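Local coordinates for protein CT_858 (Chlamydia trachomatis, PDB 3DOR), which is a secreted chlamydial protease, probably a serine-type endopeptidase, that forms a dimer in its mature state, at residues G274-Y279 / E318-I323; P299-Q304 / V346-A351; I336-N341 / E463-C468. All blocks are in the same frame, centred on the assembly; numbering follows the deposited sequence.

Interaction 1 of 3, residues G274-Y279 / E318-I323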
ATOM      1  N   GLY B 274      -5.749  26.696 -18.390  1.00 40.98           N
ATOM      2  CA  GLY B 274      -5.869  25.378 -17.791  1.00 37.27           C
ATOM      3  C   GLY B 274      -5.499  25.228 -16.323  1.00 36.54           C
ATOM      4  O   GLY B 274      -5.814  26.075 -15.484  1.00 35.61           O
ATOM      5  N   LEU B 275      -4.821  24.125 -16.027  1.00 32.18           N
ATOM      6  CA  LEU B 275      -4.384  23.781 -14.683  1.00 30.77           C
ATOM      7  C   LEU B 275      -3.241  24.657 -14.153  1.00 29.16           C
ATOM      8  O   LEU B 275      -3.215  25.006 -12.974  1.00 29.02           O
ATOM      9  CB  LEU B 275      -3.948  22.312 -14.671  1.00 31.31           C
ATOM     10  CG  LEU B 275      -4.712  21.278 -13.835  1.00 34.78           C
ATOM     11  CD1 LEU B 275      -6.219  21.488 -13.921  1.00 35.74           C
ATOM     12  CD2 LEU B 275      -4.331  19.891 -14.330  1.00 33.36           C
ATOM     13  N   PHE B 276      -2.299  25.001 -15.024  1.00 26.65           N
ATOM     14  CA  PHE B 276      -1.145  25.812 -14.639  1.00 24.87           C
ATOM     15  C   PHE B 276      -1.375  27.314 -14.721  1.00 24.50           C
ATOM     16  O   PHE B 276      -2.088  27.800 -15.599  1.00 25.27           O
ATOM     17  CB  PHE B 276       0.069  25.531 -15.547  1.00 23.07           C
ATOM     18  CG  PHE B 276       0.624  24.144 -15.445  1.00 22.94           C
ATOM     19  CD1 PHE B 276       0.139  23.123 -16.251  1.00 23.13           C
ATOM     20  CD2 PHE B 276       1.672  23.869 -14.571  1.00 23.17           C
ATOM     21  CE1 PHE B 276       0.698  21.832 -16.191  1.00 25.17           C
ATOM     22  CE2 PHE B 276       2.237  22.588 -14.501  1.00 24.96           C
ATOM     23  CZ  PHE B 276       1.750  21.568 -15.313  1.00 23.50           C
ATOM     24  N   ARG B 277      -0.750  28.056 -13.818  1.00 23.27           N
ATOM     25  CA  ARG B 277      -0.827  29.505 -13.901  1.00 23.50           C
ATOM     26  C   ARG B 277       0.307  29.833 -14.882  1.00 23.41           C
ATOM     27  O   ARG B 277       1.477  29.536 -14.621  1.00 23.20           O
ATOM     28  CB  ARG B 277      -0.543  30.181 -12.555  1.00 22.84           C
ATOM     29  CG  ARG B 277      -0.486  31.703 -12.686  1.00 24.36           C
ATOM     30  CD  ARG B 277      -0.325  32.436 -11.362  1.00 26.30           C
ATOM     31  NE  ARG B 277      -0.313  33.880 -11.583  1.00 25.98           N
ATOM     32  CZ  ARG B 277       0.107  34.775 -10.699  1.00 28.61           C
ATOM     33  NH1 ARG B 277       0.557  34.388  -9.515  1.00 31.07           N
ATOM     34  NH2 ARG B 277       0.098  36.061 -11.007  1.00 28.10           N
ATOM     35  N   ALA B 278      -0.035  30.428 -16.014  1.00 21.88           N
ATOM     36  CA  ALA B 278       0.973  30.757 -17.000  1.00 21.02           C
ATOM     37  C   ALA B 278       0.493  31.903 -17.866  1.00 23.49           C
ATOM     38  O   ALA B 278      -0.682  31.955 -18.252  1.00 23.63           O
ATOM     39  CB  ALA B 278       1.269  29.531 -17.861  1.00 21.60           C
ATOM     40  N   TYR B 279       1.399  32.821 -18.173  1.00 20.93           N
ATOM     41  CA  TYR B 279       1.037  33.956 -18.991  1.00 22.49           C
ATOM     42  C   TYR B 279       2.261  34.582 -19.621  1.00 23.23           C
ATOM     43  O   TYR B 279       3.390  34.142 -19.397  1.00 22.59           O
ATOM     44  CB  TYR B 279       0.280  34.994 -18.142  1.00 23.73           C
ATOM     45  CG  TYR B 279       1.086  35.591 -17.005  1.00 24.62           C
ATOM     46  CD1 TYR B 279       1.927  36.677 -17.221  1.00 24.29           C
ATOM     47  CD2 TYR B 279       1.024  35.048 -15.716  1.00 25.18           C
ATOM     48  CE1 TYR B 279       2.694  37.215 -16.191  1.00 25.48           C
ATOM     49  CE2 TYR B 279       1.789  35.580 -14.674  1.00 24.66           C
ATOM     50  CZ  TYR B 279       2.621  36.661 -14.924  1.00 26.22           C
ATOM     51  OH  TYR B 279       3.399  37.184 -13.917  1.00 29.77           O
ATOM     52  N   GLU B 318       0.658  17.172 -20.745  1.00 24.29           N
ATOM     53  CA  GLU B 318       0.214  17.556 -22.086  1.00 26.82           C
ATOM     54  C   GLU B 318      -0.108  19.050 -22.116  1.00 25.73           C
ATOM     55  O   GLU B 318       0.185  19.743 -23.096  1.00 26.82           O
ATOM     56  CB  GLU B 318      -1.008  16.733 -22.512  1.00 29.16           C
ATOM     57  CG  GLU B 318      -0.602  15.434 -23.198  1.00 34.98           C
ATOM     58  CD  GLU B 318      -1.748  14.470 -23.397  1.00 36.80           C
ATOM     59  OE1 GLU B 318      -2.858  14.915 -23.753  1.00 39.83           O
ATOM     60  OE2 GLU B 318      -1.529  13.255 -23.208  1.00 40.36           O
ATOM     61  N   GLU B 319      -0.700  19.554 -21.040  1.00 23.43           N
ATOM     62  CA  GLU B 319      -1.000  20.974 -20.984  1.00 25.70           C
ATOM     63  C   GLU B 319       0.315  21.751 -20.880  1.00 25.84           C
ATOM     64  O   GLU B 319       0.479  22.799 -21.509  1.00 27.64           O
ATOM     65  CB  GLU B 319      -1.877  21.317 -19.778  1.00 26.78           C
ATOM     66  CG  GLU B 319      -2.163  22.822 -19.707  1.00 31.54           C
ATOM     67  CD  GLU B 319      -2.865  23.238 -18.436  1.00 35.80           C
ATOM     68  OE1 GLU B 319      -3.876  22.593 -18.086  1.00 35.26           O
ATOM     69  OE2 GLU B 319      -2.416  24.217 -17.789  1.00 38.09           O
ATOM     70  N   PHE B 320       1.245  21.228 -20.080  1.00 25.29           N
ATOM     71  CA  PHE B 320       2.550  21.860 -19.890  1.00 24.92           C
ATOM     72  C   PHE B 320       3.208  21.991 -21.264  1.00 25.27           C
ATOM     73  O   PHE B 320       3.752  23.046 -21.613  1.00 25.66           O
ATOM     74  CB  PHE B 320       3.420  20.997 -18.966  1.00 23.33           C
ATOM     75  CG  PHE B 320       4.732  21.635 -18.571  1.00 23.47           C
ATOM     76  CD1 PHE B 320       4.831  22.385 -17.406  1.00 21.72           C
ATOM     77  CD2 PHE B 320       5.868  21.465 -19.348  1.00 21.99           C
ATOM     78  CE1 PHE B 320       6.049  22.955 -17.016  1.00 22.24           C
ATOM     79  CE2 PHE B 320       7.093  22.034 -18.964  1.00 24.18           C
ATOM     80  CZ  PHE B 320       7.177  22.778 -17.795  1.00 20.21           C
ATOM     81  N   ALA B 321       3.147  20.913 -22.040  1.00 25.63           N
ATOM     82  CA  ALA B 321       3.723  20.906 -23.379  1.00 25.49           C
ATOM     83  C   ALA B 321       3.070  21.997 -24.228  1.00 25.66           C
ATOM     84  O   ALA B 321       3.751  22.699 -24.965  1.00 24.33           O
ATOM     85  CB  ALA B 321       3.531  19.530 -24.038  1.00 22.81           C
ATOM     86  N   LYS B 322       1.751  22.145 -24.124  1.00 27.27           N
ATOM     87  CA  LYS B 322       1.044  23.173 -24.896  1.00 30.02           C
ATOM     88  C   LYS B 322       1.551  24.581 -24.545  1.00 28.46           C
ATOM     89  O   LYS B 322       1.762  25.428 -25.417  1.00 28.43           O
ATOM     90  CB  LYS B 322      -0.461  23.133 -24.604  1.00 33.56           C
ATOM     91  CG  LYS B 322      -1.180  21.836 -24.934  1.00 39.69           C
ATOM     92  CD  LYS B 322      -1.572  21.775 -26.394  1.00 43.50           C
ATOM     93  CE  LYS B 322      -2.476  20.575 -26.672  1.00 45.05           C
ATOM     94  NZ  LYS B 322      -3.748  20.672 -25.912  1.00 47.74           N
ATOM     95  N   ILE B 323       1.722  24.833 -23.254  1.00 27.41           N
ATOM     96  CA  ILE B 323       2.186  26.136 -22.797  1.00 27.16           C
ATOM     97  C   ILE B 323       3.595  26.437 -23.299  1.00 25.23           C
ATOM     98  O   ILE B 323       3.866  27.538 -23.785  1.00 25.95           O
ATOM     99  CB  ILE B 323       2.143  26.216 -21.255  1.00 25.78           C
ATOM    100  CG1 ILE B 323       0.703  26.004 -20.777  1.00 27.84           C
ATOM    101  CG2 ILE B 323       2.656  27.565 -20.786  1.00 25.90           C
ATOM    102  CD1 ILE B 323       0.574  25.621 -19.295  1.00 23.50           C
TER
HETATM  103  O   HOH W   1      -3.052  26.808 -17.935  1.00 30.55           O
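Phe276 and Glu319 bury more surface here than any other residue of the two segments. Glu319, near the start of helix 316-330, has its CG anti to the backbone N (chi1 179°). From there an extended chain carries the carboxylate to two consecutive backbone N-H groups of the loop. Leu275 N donates to OE1 of Glu319 at 2.7 Å, on the lone pair that faces the other oxygen. Phe276 N reaches OE2 of Glu319 at 2.9 Å in a nearly straight bond (175°), entering somewhat out of the carboxylate plane. A water donates to OE2 of Glu319 and to Phe276 O, tying the carboxylate to the loop a second time.

OE2 of Glu319 also lies at the edge of the Phe276 ring, 3.2 Å from CD1 of Phe276. One face of that ring receives the edge of Phe320, planes 65° apart, while CD1 of Ile323 packs 3.8 Å from CB of Phe276. Further along, CB of Ala278 meets CG2 of Ile323, where the chain runs into strand 278-284, and Leu296 of the neighbouring strand touches both Phe276 and Ala278. The carboxylate thus fixes the loop entering the sheet against the helix, its charge probably eased by amide hydrogens, water and the ring edge.

Interaction 2 of 3, residues P299-Q304 / V346-A351; sequences PTYSWQ and VLYLYA
The loop following strand 290-297 comes nearest helix 346-354 where the CA atoms of Tyr301 and Leu349 stand 6.0 Å apart, and side chains rather than direct hydrogen bonds fill the join. Tyr348 lies in the middle. CB of Trp303 sits over the centre of one of its faces, 3.8 Å from the Tyr348 ring centroid and 11° off the normal. Trp303 CG is wedged between its own backbone N and carbonyl carbon (chi1 53°), which leaves CD1 of the indole 3.7 Å from CG of Tyr348, the ring planes tilted at an oblique angle. Tyr301 O comes within 3.2 Å of CD2 of Tyr348. A water lies in the plane of the Tyr348 ring at its edge, 2.7 Å from Tyr348 OH, and donates to Thr300 O.

CD2 of Leu349 lies over a face of the Tyr301 ring, 3.6 Å from CE2 of Tyr301, and the hydroxyl of Tyr301 goes on to Gln338. Thr300 OG1 accepts from Ser302 N at 3.1 Å, an ST turn that shapes the loop, while Trp303 NE1 is bonded to Glu403. Aromatic and aliphatic surfaces therefore carry this buried joint between loop and helix, and the polar ends leave it for water and for residues beyond.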
ATOM      1  N   PRO B 299       3.751  24.269  -9.452  1.00 23.10           N
ATOM      2  CA  PRO B 299       3.373  24.142  -8.043  1.00 22.45           C
ATOM      3  C   PRO B 299       3.761  22.875  -7.286  1.00 24.45           C
ATOM      4  O   PRO B 299       4.028  22.923  -6.077  1.00 25.18           O
ATOM      5  CB  PRO B 299       1.861  24.361  -8.093  1.00 21.88           C
ATOM      6  CG  PRO B 299       1.483  23.615  -9.335  1.00 22.60           C
ATOM      7  CD  PRO B 299       2.603  23.955 -10.330  1.00 23.94           C
ATOM      8  N   THR B 300       3.790  21.748  -7.982  1.00 22.68           N
ATOM      9  CA  THR B 300       4.135  20.480  -7.351  1.00 22.37           C
ATOM     10  C   THR B 300       4.578  19.497  -8.420  1.00 24.89           C
ATOM     11  O   THR B 300       4.289  19.699  -9.605  1.00 24.51           O
ATOM     12  CB  THR B 300       2.917  19.870  -6.631  1.00 22.74           C
ATOM     13  OG1 THR B 300       3.262  18.573  -6.132  1.00 22.06           O
ATOM     14  CG2 THR B 300       1.739  19.725  -7.599  1.00 20.86           C
ATOM     15  N   TYR B 301       5.288  18.447  -8.009  1.00 23.41           N
ATOM     16  CA  TYR B 301       5.716  17.434  -8.952  1.00 23.94           C
ATOM     17  C   TYR B 301       4.906  16.150  -8.797  1.00 24.43           C
ATOM     18  O   TYR B 301       5.186  15.140  -9.440  1.00 24.76           O
ATOM     19  CB  TYR B 301       7.227  17.179  -8.851  1.00 22.72           C
ATOM     20  CG  TYR B 301       8.030  18.378  -9.335  1.00 22.16           C
ATOM     21  CD1 TYR B 301       8.591  19.278  -8.429  1.00 22.02           C
ATOM     22  CD2 TYR B 301       8.158  18.658 -10.701  1.00 22.57           C
ATOM     23  CE1 TYR B 301       9.255  20.435  -8.865  1.00 21.39           C
ATOM     24  CE2 TYR B 301       8.827  19.822 -11.149  1.00 21.76           C
ATOM     25  CZ  TYR B 301       9.365  20.701 -10.221  1.00 20.13           C
ATOM     26  OH  TYR B 301       9.978  21.868 -10.626  1.00 23.57           O
ATOM     27  N   SER B 302       3.905  16.178  -7.930  1.00 25.34           N
ATOM     28  CA  SER B 302       3.034  15.017  -7.823  1.00 29.40           C
ATOM     29  C   SER B 302       1.829  15.538  -8.606  1.00 27.98           C
ATOM     30  O   SER B 302       0.883  16.096  -8.049  1.00 26.53           O
ATOM     31  CB  SER B 302       2.690  14.684  -6.361  1.00 29.85           C
ATOM     32  OG  SER B 302       1.878  15.668  -5.776  1.00 40.99           O
ATOM     33  N   TRP B 303       1.914  15.392  -9.925  1.00 27.12           N
ATOM     34  CA  TRP B 303       0.893  15.888 -10.835  1.00 29.20           C
ATOM     35  C   TRP B 303      -0.554  15.600 -10.466  1.00 29.80           C
ATOM     36  O   TRP B 303      -1.431  16.419 -10.729  1.00 31.18           O
ATOM     37  CB  TRP B 303       1.165  15.382 -12.257  1.00 27.76           C
ATOM     38  CG  TRP B 303       1.341  13.902 -12.357  1.00 27.57           C
ATOM     39  CD1 TRP B 303       2.473  13.181 -12.078  1.00 29.46           C
ATOM     40  CD2 TRP B 303       0.360  12.955 -12.793  1.00 28.92           C
ATOM     41  NE1 TRP B 303       2.254  11.841 -12.321  1.00 28.21           N
ATOM     42  CE2 TRP B 303       0.966  11.677 -12.760  1.00 27.85           C
ATOM     43  CE3 TRP B 303      -0.973  13.063 -13.210  1.00 28.10           C
ATOM     44  CZ2 TRP B 303       0.283  10.517 -13.137  1.00 30.23           C
ATOM     45  CZ3 TRP B 303      -1.651  11.907 -13.583  1.00 30.35           C
ATOM     46  CH2 TRP B 303      -1.021  10.650 -13.542  1.00 29.40           C
ATOM     47  N   GLN B 304      -0.803  14.449  -9.857  1.00 31.50           N
ATOM     48  CA  GLN B 304      -2.159  14.070  -9.488  1.00 36.34           C
ATOM     49  C   GLN B 304      -2.774  14.955  -8.399  1.00 37.52           C
ATOM     50  O   GLN B 304      -3.995  15.031  -8.274  1.00 38.03           O
ATOM     51  CB  GLN B 304      -2.180  12.591  -9.062  1.00 40.35           C
ATOM     52  CG  GLN B 304      -1.497  11.669 -10.079  1.00 45.21           C
ATOM     53  CD  GLN B 304      -1.779  10.185  -9.861  1.00 51.75           C
ATOM     54  OE1 GLN B 304      -2.908   9.715 -10.049  1.00 54.46           O
ATOM     55  NE2 GLN B 304      -0.750   9.439  -9.470  1.00 52.54           N
ATOM     56  N   VAL B 346       9.580  11.764  -9.580  1.00 26.16           N
ATOM     57  CA  VAL B 346      10.821  11.950 -10.313  1.00 27.81           C
ATOM     58  C   VAL B 346      10.630  11.867 -11.840  1.00 27.01           C
ATOM     59  O   VAL B 346      11.204  12.661 -12.597  1.00 24.61           O
ATOM     60  CB  VAL B 346      11.874  10.887  -9.889  1.00 28.85           C
ATOM     61  CG1 VAL B 346      13.188  11.146 -10.605  1.00 30.66           C
ATOM     62  CG2 VAL B 346      12.096  10.932  -8.378  1.00 31.94           C
ATOM     63  N   LEU B 347       9.836  10.905 -12.295  1.00 26.00           N
ATOM     64  CA  LEU B 347       9.620  10.745 -13.731  1.00 25.27           C
ATOM     65  C   LEU B 347       8.896  11.958 -14.317  1.00 24.16           C
ATOM     66  O   LEU B 347       9.194  12.385 -15.436  1.00 23.54           O
ATOM     67  CB  LEU B 347       8.839   9.457 -14.016  1.00 25.26           C
ATOM     68  CG  LEU B 347       9.571   8.131 -13.721  1.00 27.35           C
ATOM     69  CD1 LEU B 347       8.571   6.982 -13.770  1.00 24.48           C
ATOM     70  CD2 LEU B 347      10.708   7.909 -14.724  1.00 23.81           C
ATOM     71  N   TYR B 348       7.955  12.512 -13.560  1.00 21.51           N
ATOM     72  CA  TYR B 348       7.209  13.688 -14.004  1.00 21.85           C
ATOM     73  C   TYR B 348       8.150  14.895 -14.041  1.00 22.49           C
ATOM     74  O   TYR B 348       8.108  15.709 -14.963  1.00 21.55           O
ATOM     75  CB  TYR B 348       6.048  13.957 -13.057  1.00 22.72           C
ATOM     76  CG  TYR B 348       5.293  15.238 -13.353  1.00 24.91           C
ATOM     77  CD1 TYR B 348       4.542  15.376 -14.526  1.00 22.90           C
ATOM     78  CD2 TYR B 348       5.298  16.294 -12.441  1.00 22.36           C
ATOM     79  CE1 TYR B 348       3.805  16.537 -14.777  1.00 24.62           C
ATOM     80  CE2 TYR B 348       4.567  17.458 -12.677  1.00 24.47           C
ATOM     81  CZ  TYR B 348       3.818  17.572 -13.845  1.00 24.67           C
ATOM     82  OH  TYR B 348       3.057  18.697 -14.061  1.00 22.87           O
ATOM     83  N   LEU B 349       8.993  15.000 -13.016  1.00 24.69           N
ATOM     84  CA  LEU B 349       9.986  16.063 -12.928  1.00 23.00           C
ATOM     85  C   LEU B 349      10.855  15.970 -14.183  1.00 23.94           C
ATOM     86  O   LEU B 349      11.155  16.981 -14.818  1.00 23.14           O
ATOM     87  CB  LEU B 349      10.847  15.868 -11.666  1.00 25.13           C
ATOM     88  CG  LEU B 349      12.146  16.661 -11.398  1.00 26.81           C
ATOM     89  CD1 LEU B 349      13.228  16.130 -12.262  1.00 30.96           C
ATOM     90  CD2 LEU B 349      11.963  18.153 -11.644  1.00 23.81           C
ATOM     91  N   TYR B 350      11.240  14.746 -14.545  1.00 21.69           N
ATOM     92  CA  TYR B 350      12.078  14.520 -15.725  1.00 20.70           C
ATOM     93  C   TYR B 350      11.370  14.913 -17.018  1.00 21.19           C
ATOM     94  O   TYR B 350      11.998  15.416 -17.940  1.00 22.11           O
ATOM     95  CB  TYR B 350      12.514  13.045 -15.807  1.00 20.56           C
ATOM     96  CG  TYR B 350      13.586  12.643 -14.809  1.00 20.91           C
ATOM     97  CD1 TYR B 350      14.064  13.548 -13.856  1.00 23.34           C
ATOM     98  CD2 TYR B 350      14.125  11.356 -14.817  1.00 21.63           C
ATOM     99  CE1 TYR B 350      15.051  13.183 -12.934  1.00 23.73           C
ATOM    100  CE2 TYR B 350      15.108  10.980 -13.907  1.00 23.26           C
ATOM    101  CZ  TYR B 350      15.566  11.897 -12.968  1.00 23.00           C
ATOM    102  OH  TYR B 350      16.526  11.517 -12.063  1.00 24.01           O
ATOM    103  N   ALA B 351      10.065  14.678 -17.090  1.00 21.89           N
ATOM    104  CA  ALA B 351       9.305  15.038 -18.282  1.00 21.40           C
ATOM    105  C   ALA B 351       9.312  16.558 -18.473  1.00 21.55           C
ATOM    106  O   ALA B 351       9.517  17.058 -19.574  1.00 23.13           O
ATOM    107  CB  ALA B 351       7.874  14.538 -18.157  1.00 21.88           C
TER
HETATM  108  O   HOH W   2       2.891  20.343 -11.989  1.00 25.73           O

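Interaction 3 of 3, residues I336-N341 / E463-C468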
ATOM      1  N   ILE B 336      10.227  30.887 -14.374  1.00 21.60           N
ATOM      2  CA  ILE B 336       9.528  29.750 -13.788  1.00 19.05           C
ATOM      3  C   ILE B 336       9.495  29.925 -12.274  1.00 20.62           C
ATOM      4  O   ILE B 336      10.547  29.919 -11.615  1.00 19.41           O
ATOM      5  CB  ILE B 336      10.239  28.416 -14.136  1.00 21.08           C
ATOM      6  CG1 ILE B 336      10.134  28.146 -15.640  1.00 18.98           C
ATOM      7  CG2 ILE B 336       9.625  27.255 -13.335  1.00 18.86           C
ATOM      8  CD1 ILE B 336      10.829  26.870 -16.079  1.00 23.11           C
ATOM      9  N   ASP B 337       8.300  30.106 -11.721  1.00 19.63           N
ATOM     10  CA  ASP B 337       8.169  30.254 -10.281  1.00 20.74           C
ATOM     11  C   ASP B 337       8.006  28.849  -9.720  1.00 22.37           C
ATOM     12  O   ASP B 337       6.997  28.193  -9.955  1.00 21.55           O
ATOM     13  CB  ASP B 337       6.942  31.096  -9.925  1.00 22.26           C
ATOM     14  CG  ASP B 337       6.643  31.083  -8.428  1.00 23.72           C
ATOM     15  OD1 ASP B 337       5.534  31.505  -8.042  1.00 20.88           O
ATOM     16  OD2 ASP B 337       7.523  30.650  -7.642  1.00 22.06           O
ATOM     17  N   GLN B 338       9.002  28.380  -8.983  1.00 23.12           N
ATOM     18  CA  GLN B 338       8.930  27.045  -8.421  1.00 23.36           C
ATOM     19  C   GLN B 338       8.965  27.063  -6.888  1.00 24.10           C
ATOM     20  O   GLN B 338       9.227  26.036  -6.262  1.00 21.92           O
ATOM     21  CB  GLN B 338      10.090  26.209  -8.956  1.00 23.60           C
ATOM     22  CG  GLN B 338       9.889  24.745  -8.766  1.00 24.49           C
ATOM     23  CD  GLN B 338      11.129  24.034  -8.286  1.00 24.20           C
ATOM     24  OE1 GLN B 338      11.342  22.876  -8.625  1.00 26.94           O
ATOM     25  NE2 GLN B 338      11.942  24.709  -7.475  1.00 23.90           N
ATOM     26  N   THR B 339       8.708  28.227  -6.292  1.00 23.96           N
ATOM     27  CA  THR B 339       8.708  28.361  -4.831  1.00 23.73           C
ATOM     28  C   THR B 339       7.572  27.572  -4.175  1.00 24.74           C
ATOM     29  O   THR B 339       6.596  27.226  -4.836  1.00 23.24           O
ATOM     30  CB  THR B 339       8.553  29.836  -4.413  1.00 22.77           C
ATOM     31  OG1 THR B 339       7.347  30.371  -4.975  1.00 24.02           O
ATOM     32  CG2 THR B 339       9.729  30.658  -4.909  1.00 20.43           C
ATOM     33  N   ASN B 340       7.705  27.283  -2.878  1.00 23.35           N
ATOM     34  CA  ASN B 340       6.656  26.574  -2.143  1.00 22.95           C
ATOM     35  C   ASN B 340       6.129  25.365  -2.918  1.00 22.94           C
ATOM     36  O   ASN B 340       4.939  25.266  -3.228  1.00 23.92           O
ATOM     37  CB  ASN B 340       5.497  27.537  -1.854  1.00 22.63           C
ATOM     38  CG  ASN B 340       5.824  28.556  -0.772  1.00 24.50           C
ATOM     39  OD1 ASN B 340       6.969  28.692  -0.335  1.00 24.80           O
ATOM     40  ND2 ASN B 340       4.807  29.282  -0.336  1.00 23.64           N
ATOM     41  N   ASN B 341       7.028  24.440  -3.205  1.00 22.49           N
ATOM     42  CA  ASN B 341       6.717  23.251  -3.977  1.00 20.64           C
ATOM     43  C   ASN B 341       7.236  22.068  -3.160  1.00 21.98           C
ATOM     44  O   ASN B 341       8.419  22.003  -2.854  1.00 21.94           O
ATOM     45  CB  ASN B 341       7.441  23.362  -5.317  1.00 22.41           C
ATOM     46  CG  ASN B 341       7.167  22.204  -6.234  1.00 21.92           C
ATOM     47  OD1 ASN B 341       7.180  21.052  -5.814  1.00 22.02           O
ATOM     48  ND2 ASN B 341       6.930  22.501  -7.508  1.00 24.38           N
ATOM     49  N   GLU B 463      13.147  28.514   0.382  1.00 23.53           N
ATOM     50  CA  GLU B 463      13.412  27.518   1.412  1.00 23.93           C
ATOM     51  C   GLU B 463      12.308  26.500   1.607  1.00 24.71           C
ATOM     52  O   GLU B 463      12.449  25.577   2.419  1.00 25.48           O
ATOM     53  CB  GLU B 463      13.728  28.204   2.750  1.00 24.20           C
ATOM     54  CG  GLU B 463      12.520  28.623   3.572  1.00 21.29           C
ATOM     55  CD  GLU B 463      11.791  29.822   3.007  1.00 21.97           C
ATOM     56  OE1 GLU B 463      10.716  30.182   3.547  1.00 23.18           O
ATOM     57  OE2 GLU B 463      12.288  30.414   2.033  1.00 23.33           O
ATOM     58  N   GLN B 464      11.207  26.671   0.882  1.00 23.56           N
ATOM     59  CA  GLN B 464      10.117  25.720   0.969  1.00 24.15           C
ATOM     60  C   GLN B 464       9.983  24.882  -0.308  1.00 23.94           C
ATOM     61  O   GLN B 464       8.880  24.567  -0.748  1.00 20.17           O
ATOM     62  CB  GLN B 464       8.793  26.422   1.313  1.00 25.19           C
ATOM     63  CG  GLN B 464       8.761  26.960   2.749  1.00 25.89           C
ATOM     64  CD  GLN B 464       7.373  27.377   3.204  1.00 25.61           C
ATOM     65  OE1 GLN B 464       6.663  28.109   2.507  1.00 26.30           O
ATOM     66  NE2 GLN B 464       6.981  26.920   4.385  1.00 26.75           N
ATOM     67  N   ASP B 465      11.135  24.537  -0.886  1.00 24.98           N
ATOM     68  CA  ASP B 465      11.231  23.678  -2.069  1.00 23.13           C
ATOM     69  C   ASP B 465      11.874  22.387  -1.588  1.00 22.88           C
ATOM     70  O   ASP B 465      12.985  22.417  -1.048  1.00 23.99           O
ATOM     71  CB  ASP B 465      12.117  24.313  -3.139  1.00 20.85           C
ATOM     72  CG  ASP B 465      11.382  25.341  -3.942  1.00 21.13           C
ATOM     73  OD1 ASP B 465      10.144  25.201  -4.067  1.00 20.83           O
ATOM     74  OD2 ASP B 465      12.030  26.269  -4.453  1.00 21.09           O
ATOM     75  N   PHE B 466      11.193  21.262  -1.786  1.00 23.31           N
ATOM     76  CA  PHE B 466      11.693  19.962  -1.327  1.00 24.15           C
ATOM     77  C   PHE B 466      11.783  18.903  -2.431  1.00 25.71           C
ATOM     78  O   PHE B 466      11.069  18.977  -3.427  1.00 23.65           O
ATOM     79  CB  PHE B 466      10.789  19.421  -0.210  1.00 22.62           C
ATOM     80  CG  PHE B 466      10.475  20.429   0.875  1.00 24.44           C
ATOM     81  CD1 PHE B 466       9.513  21.411   0.671  1.00 22.19           C
ATOM     82  CD2 PHE B 466      11.140  20.385   2.107  1.00 23.58           C
ATOM     83  CE1 PHE B 466       9.205  22.341   1.674  1.00 25.99           C
ATOM     84  CE2 PHE B 466      10.845  21.312   3.122  1.00 25.27           C
ATOM     85  CZ  PHE B 466       9.871  22.295   2.902  1.00 26.34           C
ATOM     86  N   SER B 467      12.645  17.909  -2.214  1.00 27.86           N
ATOM     87  CA  SER B 467      12.888  16.792  -3.143  1.00 27.59           C
ATOM     88  C   SER B 467      12.943  17.176  -4.621  1.00 26.84           C
ATOM     89  O   SER B 467      13.921  17.790  -5.057  1.00 27.04           O
ATOM     90  CB  SER B 467      11.868  15.659  -2.919  1.00 30.54           C
ATOM     91  OG  SER B 467      10.532  16.125  -2.949  1.00 38.60           O
ATOM     92  N   CYS B 468      11.932  16.812  -5.408  1.00 23.31           N
ATOM     93  CA  CYS B 468      11.977  17.183  -6.820  1.00 23.90           C
ATOM     94  C   CYS B 468      12.139  18.693  -6.991  1.00 21.80           C
ATOM     95  O   CYS B 468      12.732  19.130  -7.973  1.00 21.74           O
ATOM     96  CB  CYS B 468      10.731  16.687  -7.562  1.00 25.06           C
ATOM     97  SG  CYS B 468      10.703  14.882  -7.783  1.00 30.53           S
TER
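Gln464 lays its side chain against that of Asn340, the two amide planes 72° apart. The backbone adds a link: Gln464 O accepts from Asn341 N at 3.1 Å, a weak bond bent to 132°, and is also approached by the CA-H of Asn340. Gln464 also packs against Ser144 and Arg148 of helix 140-150.

Asp465 comes next, its CG anti to the carbonyl carbon (chi1 -81°), which brings the carboxyl group to the backbone of Gln338 and Asn341. OD1 of Asp465 takes a weak bond from Asn341 N at 3.3 Å and lies only 2.5 Å from Gln338 O. Two oxygens this close would fit a protonated acid that donates to the carbonyl, though so short a distance should be read with caution. OD2 of Asp465 is held by Asn462 N. The Gln338 amide, close by, has its NE2 secured by Ala469 O and its OE1 by Tyr301. The chain that Asp465 meets here is bent as it leaves strand 333-337 by an Asx turn, in which Asp337 OD2 accepts from both N and OG1 of Thr339.

Phe466 N then donates to Asn341 O at 3.1 Å, fairly straight at 160° and nearly end-on to the carbonyl. CD1 of Phe466 lies 3.7 Å from that same Asn341 O, which sits at the ring edge, and Phe72 meets this ring edge-to-face. Ser467 stands right before helix 468-478 without a capping bond from its side chain; its OG bonds weakly to Phe466 O, and its side chain touches His73. Cys468 opens the helix.

Backbone and carboxyl bonds thus hold the loop leading to Ser467 against residues 338-341; a serine at a helix start beside a histidine is consistent with a serine-peptidase active site.

Overall arrangement
Interaction 1 closes first, bringing helix 316-330 back onto the loop that leads into strand 278-284. Before it closes, the 299-304 loop has already left strand 290-297 to open interaction 2, which ends on helix 346-354; the two therefore cross, and they touch where Phe276 CZ meets Tyr348 OH. Interaction 3 starts at strand 333-337, after interaction 1 is complete but inside interaction 2, so it crosses the latter and follows the former in series. Its long closure reaches residues 463-468, joining neighbouring parallel strands at their ends. With Tyr301 and Gln338 bridging interactions 2 and 3, a continuous path runs from helix 316-330 to the start of helix 468-478.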